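Extracellular solute-binding protein family 1 (Arthrobacter chlorophenolicus, PDB 4R2F) probably serves as the extracellular sugar-binding protein of an ABC-type uptake system, and holds the disaccharide laminaribiose between its two lobes. Local coordinates at residues I210-N215 and V238-E243; T196-G201 and T406-K411; I313-N318 and A324-V329; Q106-G111 and F140-G145; A264-S269 and G274-G279. One frame throughout, in Å; residues are numbered along the deposited sequence. Where two conformers were deposited one is given.

Interaction 1: I210-N215 and V238-E243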
# COMPACT_ATOMS: atom_id res chain seq x y z
N ILE A 210 6.23 -2.35 9.32
CA ILE A 210 7.20 -2.83 8.36
C ILE A 210 8.04 -1.70 7.81
O ILE A 210 9.25 -1.86 7.67
CB ILE A 210 6.56 -3.60 7.18
CG1 ILE A 210 5.60 -4.68 7.68
CG2 ILE A 210 7.65 -4.22 6.29
CD1 ILE A 210 6.26 -5.76 8.50
N MET A 211 7.44 -0.54 7.51
CA MET A 211 8.26 0.61 7.07
C MET A 211 9.36 0.95 8.05
O MET A 211 10.50 1.25 7.61
CB MET A 211 7.45 1.89 6.77
CG MET A 211 8.35 3.03 6.21
SD MET A 211 9.10 4.03 7.53
CE MET A 211 7.82 5.28 7.69
N MET A 212 9.07 0.91 9.35
CA MET A 212 10.11 1.32 10.30
C MET A 212 11.22 0.28 10.41
O MET A 212 12.39 0.65 10.58
CB MET A 212 9.55 1.68 11.68
CG MET A 212 8.63 2.91 11.66
SD MET A 212 9.43 4.47 11.26
CE MET A 212 10.13 4.75 12.86
N MET A 213 10.87 -0.99 10.28
CA MET A 213 11.89 -2.06 10.20
C MET A 213 12.78 -1.79 8.98
O MET A 213 14.00 -1.78 9.09
CB MET A 213 11.25 -3.46 10.11
CG MET A 213 10.50 -3.96 11.36
SD MET A 213 9.66 -5.54 11.09
CE MET A 213 8.25 -5.36 12.11
N LEU A 214 12.17 -1.54 7.82
CA LEU A 214 12.96 -1.28 6.60
C LEU A 214 13.84 -0.06 6.74
O LEU A 214 14.99 -0.07 6.34
CB LEU A 214 12.03 -1.12 5.40
CG LEU A 214 11.18 -2.34 5.05
CD1 LEU A 214 10.39 -2.04 3.80
CD2 LEU A 214 12.01 -3.59 4.86
N ASN A 215 13.29 0.98 7.36
CA ASN A 215 14.02 2.21 7.60
C ASN A 215 15.25 2.00 8.49
O ASN A 215 16.19 2.77 8.41
CB ASN A 215 13.06 3.22 8.21
CG ASN A 215 13.54 4.66 8.11
OD1 ASN A 215 14.70 4.95 7.82
ND2 ASN A 215 12.62 5.57 8.38
N VAL A 238 11.08 -1.64 16.62
CA VAL A 238 9.92 -1.81 17.47
C VAL A 238 10.08 -1.08 18.79
O VAL A 238 9.10 -0.51 19.28
CB VAL A 238 9.60 -3.30 17.70
CG1 VAL A 238 8.45 -3.46 18.70
CG2 VAL A 238 9.19 -3.94 16.38
N GLU A 239 11.28 -1.08 19.36
CA GLU A 239 11.57 -0.29 20.56
C GLU A 239 11.32 1.20 20.33
O GLU A 239 10.86 1.90 21.22
CB GLU A 239 13.02 -0.49 21.05
CG GLU A 239 13.26 -1.84 21.72
CD GLU A 239 14.71 -2.09 22.12
OE1 GLU A 239 15.64 -1.41 21.61
OE2 GLU A 239 14.94 -2.99 22.96
N PHE A 240 11.62 1.69 19.14
CA PHE A 240 11.42 3.09 18.86
C PHE A 240 9.92 3.43 18.78
O PHE A 240 9.47 4.43 19.34
CB PHE A 240 12.15 3.50 17.60
CG PHE A 240 11.97 4.93 17.26
CD1 PHE A 240 12.53 5.93 18.06
CD2 PHE A 240 11.23 5.31 16.14
CE1 PHE A 240 12.35 7.26 17.76
CE2 PHE A 240 11.07 6.65 15.83
CZ PHE A 240 11.62 7.63 16.64
N LEU A 241 9.16 2.58 18.11
CA LEU A 241 7.72 2.74 18.05
C LEU A 241 7.09 2.71 19.45
O LEU A 241 6.28 3.56 19.78
CB LEU A 241 7.11 1.66 17.16
CG LEU A 241 7.41 1.91 15.67
CD1 LEU A 241 7.26 0.66 14.82
CD2 LEU A 241 6.55 3.03 15.13
N LEU A 242 7.50 1.76 20.27
CA LEU A 242 7.04 1.72 21.67
C LEU A 242 7.36 2.99 22.44
O LEU A 242 6.56 3.43 23.26
CB LEU A 242 7.64 0.52 22.39
CG LEU A 242 7.12 -0.82 21.92
CD1 LEU A 242 8.00 -1.95 22.48
CD2 LEU A 242 5.67 -1.00 22.33
N GLU A 243 8.51 3.60 22.16
CA GLU A 243 8.87 4.84 22.76
C GLU A 243 7.99 5.98 22.24
O GLU A 243 7.62 6.85 23.00
CB GLU A 243 10.33 5.15 22.46
CG GLU A 243 10.98 6.10 23.44
CD GLU A 243 12.43 6.37 23.09
OE1 GLU A 243 13.06 7.21 23.76
OE2 GLU A 243 12.95 5.74 22.14

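Interaction 2: T196-G201 and T406-K411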
# COMPACT_ATOMS: atom_id res chain seq x y z
N THR A 196 -1.16 7.74 12.87
CA THR A 196 -1.34 6.43 12.25
C THR A 196 -2.69 5.86 12.71
O THR A 196 -3.44 6.54 13.40
CB THR A 196 -0.15 5.50 12.55
OG1 THR A 196 -0.19 4.39 11.65
CG2 THR A 196 -0.20 4.99 13.98
N GLY A 197 -2.99 4.63 12.33
CA GLY A 197 -4.21 4.01 12.73
C GLY A 197 -4.23 2.55 12.38
O GLY A 197 -3.73 2.17 11.33
N SER A 198 -4.86 1.75 13.24
CA SER A 198 -5.01 0.31 13.02
C SER A 198 -6.41 -0.20 13.28
O SER A 198 -6.61 -1.41 13.50
CB SER A 198 -3.99 -0.49 13.85
OG SER A 198 -4.24 -0.34 15.24
N GLY A 199 -7.38 0.69 13.17
CA GLY A 199 -8.77 0.30 13.35
C GLY A 199 -9.25 -0.56 12.22
O GLY A 199 -8.49 -0.82 11.28
N ALA A 200 -10.51 -0.99 12.29
CA ALA A 200 -11.08 -1.87 11.27
C ALA A 200 -10.97 -1.23 9.89
O ALA A 200 -11.28 -0.06 9.71
CB ALA A 200 -12.54 -2.18 11.56
N GLY A 201 -10.51 -2.00 8.91
CA GLY A 201 -10.32 -1.49 7.56
C GLY A 201 -9.06 -0.67 7.33
O GLY A 201 -8.76 -0.29 6.21
N THR A 406 -0.74 -4.68 19.16
CA THR A 406 0.10 -4.85 20.35
C THR A 406 1.11 -3.73 20.52
O THR A 406 1.28 -3.19 21.62
CB THR A 406 0.80 -6.23 20.28
OG1 THR A 406 -0.18 -7.26 20.52
CG2 THR A 406 1.92 -6.36 21.27
N VAL A 407 1.79 -3.37 19.44
CA VAL A 407 2.79 -2.31 19.54
C VAL A 407 2.12 -0.96 19.81
O VAL A 407 2.59 -0.17 20.64
CB VAL A 407 3.65 -2.25 18.26
CG1 VAL A 407 4.57 -1.05 18.28
CG2 VAL A 407 4.46 -3.53 18.11
N LEU A 408 1.03 -0.69 19.10
CA LEU A 408 0.38 0.61 19.18
C LEU A 408 -0.32 0.85 20.53
O LEU A 408 -0.67 1.98 20.86
CB LEU A 408 -0.59 0.80 18.00
CG LEU A 408 0.00 1.05 16.61
CD1 LEU A 408 -1.09 1.34 15.61
CD2 LEU A 408 1.05 2.17 16.60
N THR A 409 -0.51 -0.22 21.32
CA THR A 409 -0.98 -0.11 22.72
C THR A 409 0.09 -0.32 23.79
O THR A 409 -0.22 -0.31 24.99
CB THR A 409 -2.12 -1.09 23.02
OG1 THR A 409 -1.73 -2.42 22.64
CG2 THR A 409 -3.38 -0.70 22.28
N GLY A 410 1.34 -0.53 23.36
CA GLY A 410 2.44 -0.85 24.26
C GLY A 410 2.16 -2.01 25.22
O GLY A 410 2.52 -1.98 26.40
N LYS A 411 1.49 -3.03 24.69
CA LYS A 411 0.99 -4.12 25.51
C LYS A 411 2.11 -5.02 26.02
O LYS A 411 1.96 -5.67 27.04
CB LYS A 411 -0.04 -4.92 24.71
CG LYS A 411 -0.99 -5.75 25.54
CD LYS A 411 -1.94 -4.87 26.33
CE LYS A 411 -3.18 -5.65 26.64
NZ LYS A 411 -3.75 -5.26 27.93

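Interaction 3: I313-N318 and A324-V329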
# COMPACT_ATOMS: atom_id res chain seq x y z
N ILE A 313 -3.56 -6.00 -11.34
CA ILE A 313 -4.85 -6.49 -11.75
C ILE A 313 -4.68 -7.92 -12.12
O ILE A 313 -3.78 -8.28 -12.90
CB ILE A 313 -5.41 -5.73 -12.98
CG1 ILE A 313 -5.48 -4.24 -12.69
CG2 ILE A 313 -6.81 -6.23 -13.36
CD1 ILE A 313 -6.07 -3.42 -13.82
N MET A 314 -5.61 -8.73 -11.63
CA MET A 314 -5.52 -10.16 -11.72
C MET A 314 -6.79 -10.74 -12.31
O MET A 314 -7.89 -10.19 -12.19
CB MET A 314 -5.18 -10.77 -10.33
CG MET A 314 -6.21 -10.67 -9.24
SD MET A 314 -5.48 -10.81 -7.60
CE MET A 314 -5.06 -9.10 -7.32
N MET A 315 -6.61 -11.84 -13.02
CA MET A 315 -7.71 -12.55 -13.66
C MET A 315 -7.82 -13.93 -12.98
O MET A 315 -6.82 -14.44 -12.48
CB MET A 315 -7.41 -12.72 -15.18
CG MET A 315 -7.49 -11.47 -16.03
SD MET A 315 -7.23 -11.76 -17.80
CE MET A 315 -5.55 -12.30 -17.74
N TYR A 316 -9.02 -14.51 -12.98
CA TYR A 316 -9.30 -15.77 -12.29
C TYR A 316 -9.86 -16.82 -13.23
O TYR A 316 -10.48 -16.47 -14.24
CB TYR A 316 -10.36 -15.53 -11.21
CG TYR A 316 -9.93 -14.57 -10.11
CD1 TYR A 316 -9.99 -13.21 -10.30
CD2 TYR A 316 -9.48 -15.04 -8.90
CE1 TYR A 316 -9.60 -12.33 -9.30
CE2 TYR A 316 -9.09 -14.18 -7.90
CZ TYR A 316 -9.16 -12.82 -8.09
OH TYR A 316 -8.79 -11.97 -7.06
N THR A 317 -9.69 -18.09 -12.88
CA THR A 317 -10.19 -19.19 -13.69
C THR A 317 -11.71 -19.21 -13.77
O THR A 317 -12.26 -19.67 -14.76
CB THR A 317 -9.71 -20.57 -13.21
OG1 THR A 317 -10.04 -20.73 -11.83
CG2 THR A 317 -8.19 -20.73 -13.41
N ASN A 318 -12.38 -18.73 -12.73
CA ASN A 318 -13.83 -18.66 -12.74
C ASN A 318 -14.32 -17.47 -13.53
O ASN A 318 -14.61 -16.41 -12.96
CB ASN A 318 -14.39 -18.61 -11.32
CG ASN A 318 -15.92 -18.66 -11.30
OD1 ASN A 318 -16.54 -18.87 -12.32
ND2 ASN A 318 -16.50 -18.44 -10.13
N ALA A 324 -12.80 -12.77 -22.90
CA ALA A 324 -13.44 -11.55 -22.43
C ALA A 324 -12.72 -10.96 -21.21
O ALA A 324 -12.55 -9.74 -21.13
CB ALA A 324 -14.91 -11.82 -22.10
N SER A 325 -12.30 -11.80 -20.27
CA SER A 325 -11.48 -11.31 -19.16
C SER A 325 -10.29 -10.51 -19.73
O SER A 325 -10.03 -9.39 -19.32
CB SER A 325 -10.98 -12.46 -18.30
OG SER A 325 -12.04 -13.10 -17.62
N GLU A 326 -9.64 -11.08 -20.74
CA GLU A 326 -8.45 -10.49 -21.34
C GLU A 326 -8.76 -9.18 -22.03
O GLU A 326 -8.05 -8.21 -21.87
CB GLU A 326 -7.80 -11.48 -22.30
CG GLU A 326 -7.09 -12.56 -21.53
CD GLU A 326 -6.86 -13.84 -22.30
OE1 GLU A 326 -7.29 -13.99 -23.47
OE2 GLU A 326 -6.20 -14.70 -21.69
N GLU A 327 -9.85 -9.16 -22.79
CA GLU A 327 -10.30 -7.92 -23.41
C GLU A 327 -10.62 -6.85 -22.38
O GLU A 327 -10.25 -5.69 -22.57
CB GLU A 327 -11.52 -8.15 -24.30
CG GLU A 327 -11.23 -8.87 -25.62
CD GLU A 327 -10.19 -8.17 -26.50
OE1 GLU A 327 -10.28 -6.95 -26.74
OE2 GLU A 327 -9.27 -8.87 -26.99
N PHE A 328 -11.29 -7.24 -21.30
CA PHE A 328 -11.64 -6.28 -20.27
C PHE A 328 -10.37 -5.68 -19.72
O PHE A 328 -10.29 -4.46 -19.56
CB PHE A 328 -12.44 -6.88 -19.09
CG PHE A 328 -12.68 -5.87 -17.99
CD1 PHE A 328 -13.68 -4.92 -18.10
CD2 PHE A 328 -11.86 -5.82 -16.87
CE1 PHE A 328 -13.88 -3.97 -17.12
CE2 PHE A 328 -12.04 -4.87 -15.88
CZ PHE A 328 -13.06 -3.93 -16.01
N VAL A 329 -9.39 -6.52 -19.39
CA VAL A 329 -8.17 -6.03 -18.74
C VAL A 329 -7.43 -5.07 -19.66
O VAL A 329 -6.93 -4.06 -19.21
CB VAL A 329 -7.25 -7.16 -18.23
CG1 VAL A 329 -5.88 -6.60 -17.79
CG2 VAL A 329 -7.89 -7.94 -17.08
O HOH W 1 -10.28 -14.61 -16.22

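Interaction 4: Q106-G111 and F140-G145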
# COMPACT_ATOMS: atom_id res chain seq x y z
N GLN A 106 -0.93 -15.96 -4.11
CA GLN A 106 -1.64 -16.95 -3.32
C GLN A 106 -2.57 -17.70 -4.23
O GLN A 106 -2.61 -18.93 -4.21
CB GLN A 106 -2.45 -16.31 -2.20
CG GLN A 106 -3.06 -17.32 -1.24
CD GLN A 106 -2.05 -18.35 -0.76
OE1 GLN A 106 -2.30 -19.56 -0.78
NE2 GLN A 106 -0.88 -17.88 -0.32
N PHE A 107 -3.34 -16.98 -5.05
CA PHE A 107 -4.34 -17.66 -5.88
C PHE A 107 -3.69 -18.43 -7.01
O PHE A 107 -4.23 -19.43 -7.50
CB PHE A 107 -5.45 -16.70 -6.35
CG PHE A 107 -6.28 -16.16 -5.22
CD1 PHE A 107 -6.90 -17.05 -4.34
CD2 PHE A 107 -6.42 -14.79 -5.01
CE1 PHE A 107 -7.64 -16.58 -3.27
CE2 PHE A 107 -7.15 -14.33 -3.93
CZ PHE A 107 -7.76 -15.22 -3.06
N GLU A 108 -2.51 -18.02 -7.41
CA GLU A 108 -1.78 -18.80 -8.40
C GLU A 108 -1.34 -20.14 -7.83
O GLU A 108 -1.45 -21.17 -8.48
CB GLU A 108 -0.57 -18.05 -8.89
CG GLU A 108 0.07 -18.70 -10.10
CD GLU A 108 1.43 -19.27 -9.82
OE1 GLU A 108 1.95 -19.08 -8.70
OE2 GLU A 108 2.01 -19.87 -10.74
N GLU A 109 -0.84 -20.11 -6.60
CA GLU A 109 -0.39 -21.33 -5.91
C GLU A 109 -1.57 -22.29 -5.78
O GLU A 109 -1.43 -23.47 -5.94
CB GLU A 109 0.20 -20.96 -4.55
CG GLU A 109 0.67 -22.08 -3.65
CD GLU A 109 1.65 -21.57 -2.59
OE1 GLU A 109 1.22 -21.25 -1.46
OE2 GLU A 109 2.84 -21.43 -2.92
N GLN A 110 -2.76 -21.75 -5.56
CA GLN A 110 -3.97 -22.55 -5.39
C GLN A 110 -4.56 -22.94 -6.72
O GLN A 110 -5.54 -23.64 -6.75
CB GLN A 110 -5.05 -21.79 -4.62
CG GLN A 110 -4.73 -21.49 -3.17
CD GLN A 110 -5.76 -20.58 -2.52
OE1 GLN A 110 -6.91 -20.46 -2.97
NE2 GLN A 110 -5.36 -19.95 -1.44
N GLY A 111 -4.01 -22.46 -7.82
CA GLY A 111 -4.49 -22.86 -9.12
C GLY A 111 -5.76 -22.16 -9.57
O GLY A 111 -6.45 -22.69 -10.43
N PHE A 140 6.15 -10.02 -11.76
CA PHE A 140 4.98 -10.87 -11.88
C PHE A 140 5.19 -12.07 -12.78
O PHE A 140 4.29 -12.90 -12.95
CB PHE A 140 3.80 -10.03 -12.34
CG PHE A 140 3.45 -8.98 -11.36
CD1 PHE A 140 2.79 -9.32 -10.19
CD2 PHE A 140 3.88 -7.68 -11.52
CE1 PHE A 140 2.50 -8.39 -9.23
CE2 PHE A 140 3.59 -6.73 -10.56
CZ PHE A 140 2.90 -7.09 -9.41
N LYS A 141 6.40 -12.19 -13.32
CA LYS A 141 6.71 -13.28 -14.23
C LYS A 141 7.12 -14.49 -13.41
O LYS A 141 7.99 -14.38 -12.56
CB LYS A 141 7.84 -12.87 -15.16
CG LYS A 141 8.11 -13.85 -16.28
CD LYS A 141 9.45 -13.54 -16.95
CE LYS A 141 9.76 -14.48 -18.11
NZ LYS A 141 11.19 -14.35 -18.51
N THR A 142 6.48 -15.63 -13.68
CA THR A 142 6.88 -16.91 -13.10
C THR A 142 7.14 -17.91 -14.22
O THR A 142 6.82 -17.65 -15.36
CB THR A 142 5.77 -17.51 -12.17
OG1 THR A 142 4.68 -18.01 -12.96
CG2 THR A 142 5.26 -16.47 -11.16
N SER A 143 7.66 -19.07 -13.84
CA SER A 143 7.84 -20.21 -14.75
C SER A 143 6.59 -20.50 -15.61
O SER A 143 6.71 -20.85 -16.77
CB SER A 143 8.19 -21.48 -13.95
OG SER A 143 9.20 -21.27 -12.99
N LYS A 144 5.41 -20.36 -15.01
CA LYS A 144 4.17 -20.80 -15.62
C LYS A 144 3.44 -19.66 -16.31
O LYS A 144 2.46 -19.91 -16.98
CB LYS A 144 3.28 -21.45 -14.56
CG LYS A 144 4.03 -22.40 -13.65
CD LYS A 144 3.21 -23.26 -12.71
CE LYS A 144 2.72 -22.63 -11.42
NZ LYS A 144 3.78 -22.03 -10.56
N GLY A 145 3.91 -18.42 -16.12
CA GLY A 145 3.33 -17.25 -16.77
C GLY A 145 3.35 -16.02 -15.87
O GLY A 145 3.84 -16.05 -14.74
O HOH W 2 2.49 -21.71 -7.96

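Interaction 5: A264-S269 and G274-G279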
# COMPACT_ATOMS: atom_id res chain seq x y z
N ALA A 264 -9.65 12.31 9.00
CA ALA A 264 -10.16 13.45 9.76
C ALA A 264 -9.09 14.12 10.60
O ALA A 264 -9.10 15.35 10.71
CB ALA A 264 -11.35 13.04 10.63
N GLN A 265 -8.16 13.36 11.19
CA GLN A 265 -7.08 13.99 11.96
C GLN A 265 -6.21 14.89 11.06
O GLN A 265 -5.76 15.95 11.49
CB GLN A 265 -6.17 12.97 12.64
CG GLN A 265 -6.77 12.27 13.85
CD GLN A 265 -5.70 11.64 14.73
OE1 GLN A 265 -4.71 11.05 14.25
NE2 GLN A 265 -5.87 11.78 16.03
N TRP A 266 -5.95 14.44 9.85
CA TRP A 266 -5.23 15.23 8.88
C TRP A 266 -6.04 16.45 8.42
O TRP A 266 -5.53 17.55 8.44
CB TRP A 266 -4.84 14.36 7.68
CG TRP A 266 -3.60 13.57 7.96
CD1 TRP A 266 -3.50 12.22 8.19
CD2 TRP A 266 -2.26 14.09 8.08
NE1 TRP A 266 -2.19 11.88 8.42
CE2 TRP A 266 -1.41 13.01 8.36
CE3 TRP A 266 -1.70 15.37 7.96
CZ2 TRP A 266 -0.02 13.17 8.54
CZ3 TRP A 266 -0.32 15.52 8.13
CH2 TRP A 266 0.50 14.42 8.39
N LYS A 267 -7.30 16.25 8.07
CA LYS A 267 -8.14 17.35 7.59
C LYS A 267 -8.32 18.44 8.65
O LYS A 267 -8.23 19.61 8.34
CB LYS A 267 -9.51 16.83 7.16
CG LYS A 267 -10.34 17.88 6.44
CD LYS A 267 -11.79 17.45 6.29
CE LYS A 267 -12.60 18.61 5.73
NZ LYS A 267 -14.02 18.23 5.60
N ASP A 268 -8.52 18.05 9.90
CA ASP A 268 -8.86 18.98 10.97
C ASP A 268 -7.68 19.48 11.81
O ASP A 268 -7.88 19.96 12.92
CB ASP A 268 -9.94 18.33 11.86
CG ASP A 268 -11.18 17.91 11.05
OD1 ASP A 268 -11.48 18.55 10.03
OD2 ASP A 268 -11.83 16.92 11.40
N SER A 269 -6.45 19.39 11.29
CA SER A 269 -5.27 19.98 11.94
C SER A 269 -5.00 19.42 13.32
O SER A 269 -4.56 20.13 14.22
CB SER A 269 -5.32 21.53 11.98
OG SER A 269 -5.41 22.02 10.66
N GLY A 274 3.29 12.27 9.86
CA GLY A 274 3.04 10.84 9.79
C GLY A 274 3.17 10.23 8.41
O GLY A 274 3.38 10.92 7.43
N MET A 275 3.01 8.92 8.35
CA MET A 275 3.18 8.16 7.12
C MET A 275 1.81 7.91 6.53
O MET A 275 0.93 7.42 7.21
CB MET A 275 3.87 6.82 7.41
CG MET A 275 4.10 5.90 6.22
SD MET A 275 4.37 4.17 6.61
CE MET A 275 2.76 3.71 7.20
N LEU A 276 1.61 8.28 5.28
CA LEU A 276 0.37 7.96 4.60
C LEU A 276 0.58 7.52 3.15
O LEU A 276 1.27 6.56 2.87
CB LEU A 276 -0.65 9.09 4.75
CG LEU A 276 -2.12 8.71 4.63
CD1 LEU A 276 -2.38 7.32 5.19
CD2 LEU A 276 -3.03 9.73 5.28
N THR A 277 -0.03 8.25 2.23
CA THR A 277 -0.06 7.89 0.83
C THR A 277 0.22 9.08 -0.05
O THR A 277 0.26 10.20 0.42
CB THR A 277 -1.44 7.35 0.40
OG1 THR A 277 -2.38 8.42 0.39
CG2 THR A 277 -1.91 6.27 1.34
N LEU A 278 0.42 8.84 -1.33
CA LEU A 278 0.43 9.91 -2.29
C LEU A 278 -0.95 10.57 -2.31
O LEU A 278 -1.95 9.89 -2.16
CB LEU A 278 0.77 9.37 -3.67
CG LEU A 278 0.82 10.38 -4.80
CD1 LEU A 278 1.77 9.93 -5.89
CD2 LEU A 278 -0.56 10.64 -5.36
N GLY A 279 -0.98 11.88 -2.48
CA GLY A 279 -2.23 12.64 -2.64
C GLY A 279 -3.03 12.89 -1.38
O GLY A 279 -4.23 13.02 -1.44
O HOH W 3 -0.60 9.29 8.84

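Interaction 1: I210-N215 and V238-E243
Apolar packing alone joins the two helical segments, and M212 supplies one whole side of it by meeting F240 and L241 at once. The methyl end does the aromatic part: M212 CE lies 3.5 Å from F240 CD2 and about as far from CE2, close to the plane of the ring, so the phenyl group is met at its edge and not over a face. Bends at chi2 (-67°) and chi3 (-79°) fold the thioether back on itself and carry CE to that edge. The aliphatic part uses the root of the same side chain. M212 CB sits 4.0 Å from L241 CD1, and M212 CG reaches both methyls of L241, with CD2 also at 4.0 Å. One methionine thus spans two neighbouring side chains of the partner helix, its stem on the leucine and its tip on the phenylalanine. This is helix-to-helix packing inside one lobe of a solute-binding protein fold, between helices 204-215 and 232-246, and all three residues are buried. Further apolar groups close the layer around them. W176, from helix 176-188, stacks on the F240 ring and also touches M212. From helix 398-408, V407 packs on L241, while F403 lies against M213 and V238, which border the contact on the side of L241.

Interaction 2: T196-G201 and T406-K411
The backbones stay well apart, S198 and L408 making the closest CA pair at 8.2 Å, and side chains of the loop 196-201 and of the last turn of helix 398-408 fill the gap. This is core packing in one lobe of the solute-binding protein fold, where a segment leading to the sugar pocket passes the C-terminal end of a helix. That end is a Schellman motif: G410, at positive phi, leaves the helix, while G410 N bonds to V407 O (3.0 Å) and K411 N to T406 O (3.1 Å). L408, just before the turn, points its side chain at the loop, where CD2 faces T196 and CD1 lies between T196 and S198. L408 CD2 meets T196 CG2 tip to tip at 4.0 Å. The other branch, L408 CD1, comes nearest to S198 OG at 3.6 Å, with CB of the serine slightly farther off. A chi1 of 65° puts S198 OG beside this methyl and at the same time within bonding distance of V255 O, to which it is hydrogen-bonded, so a buried polar atom is satisfied while its flank packs on the leucine. The loop is also held by bonds from Q405 NE2 to S198 O and between G201 N and N78 OD1. G201 touches a bound glucose unit, whereas the side chain of S198 remains about 9 Å from one. L408 CD1 also approaches T196 CG2, at 4.1 Å.

Interaction 3: I313-N318 and A324-V329
M315 lies across the helix surface and makes most of this contact, touching S325, E326 and V329 with successive atoms of its chain. Nearest the strand, M315 CG packs on V329 CG2 at 3.7 Å. Farther out, M315 SD is 3.8 Å from S325 CB and equally far from E326 CG, crossing the glutamate stem at about a right angle. The chain runs straight through chi2 (-177°) and bends only at chi3 (-64°), which brings M315 CE over the E326 stem, 4.1 Å from E326 CG. V329 CG2 also serves I313, whose CG2 is 4.2 Å away, so two alternate residues of the strand share one valine branch. Beside this apolar patch a water links the segments, 2.7 Å from both Y316 O and S325 OG. S325 OG is further tied to T319 OG1. The polar end of E326 is held by Q322 NE2, while its aliphatic stem packs against M315 and V119. V119, of helix 117-126, also covers M315 and V329, and V96 touches I313 and V329. Strand 313-316 and helix 324-329 run nearly antiparallel, at 168° with axes 9.4 Å apart: a strand followed by a short turn and a helix that folds back over the sheet, the beta-alpha layering of a solute-binding protein lobe.

Interaction 4: Q106-G111 and F140-G145
E108 reaches from its helix toward T142 and K144, and its two sides differ. On the enclosed side the stem of E108 rests on I113 and V147, with T142 beside it. T142 OG1 lies 3.9 Å from E108 OE2 and makes its bonds within its own turn: it donates to G145 O at 2.8 Å, in the carbonyl plane and on a lone pair, and accepts from K144 N, an ST turn. These bonds brace the turn that carries the lysine. E108 OE2 is also hydrogen-bonded to Y115 OH. On the solvent side the exposed K144 forms a salt bridge, NZ standing 2.8 Å from E108 OE2, although as a hydrogen bond it is weak. K144 CE is modelled only 2.9 Å from E108 OE2, implausibly close, so the exact course of the lysine's outer end is doubtful. A water there donates to E108 OE1 at 2.8 Å and accepts from K144 NZ at 2.9 Å. The arrangement ties the end of helix 103-109, finished by a Schellman motif at G111, to the type I beta turn T142-G145 of a beta hairpin between strands 141-142 and 145-161.

Interaction 5: A264-S269 and G274-G279
W266 lies against the segment 274-279 with its indole, meeting G274 with one end of the ring system and L276 with the other. At the benzo end W266 CZ2 is 3.7 Å from G274 N, and CH2 is nearly as close; the glycine backbone comes to the ring edge, near its plane. G274 has no side chain, and its extended backbone, with phi at 166°, can therefore lie directly beside the tryptophan. At the pyrrole end W266 CD1 is 3.9 Å from L276 CD2, and NE1 is equally near this methyl. Here the two side chains run alongside with their ends pointing opposite ways. The tryptophan sets out beside its backbone N (chi1 -82°); in L276 the isobutyl group leaves on the far side from its own N, at chi1 -155°, and brings a single methyl to the indole. The polar edge of the ring is satisfied by a water in the ring plane, which accepts from W266 NE1 at 3.1 Å and donates to M275 O at 2.9 Å. It thereby links the buried indole to the strand backbone between the two residues that the ring touches. The side chain of L276 is about 6 Å from a bound glucose unit. Helix 259-267 packs here against strand 273-275, which pairs antiparallel with strand 145-161 of the mixed sheet; W159 of that strand packs on W266, and I204 of helix 204-215 touches L276.

In the fold
Interaction 3 lies across the chain's centre from interactions 1, 2 and 5. Interactions 1 and 2 adjoin, their centres 13 Å apart, where L242 CD2 packs on V407 O at 3.6 Å; interaction 1 is nested in the long chain loop that interaction 2 closes. M211 CE meets M275 SD at 3.8 Å, joining interaction 1 to interaction 5. Interactions 3 and 4 form a separate neighbouring pair, centres 14 Å apart, touching through Y316 CE2 and F107 CD2 at 4.0 Å. Interactions 3, 4 and 5 all reach the same mixed sheet. Of these contacts, interaction 2 touches the bound sugar through G201, and the side chains of L276 in interaction 5 and I313 in interaction 3 lie about 6 Å and 12 Å from a glucose unit.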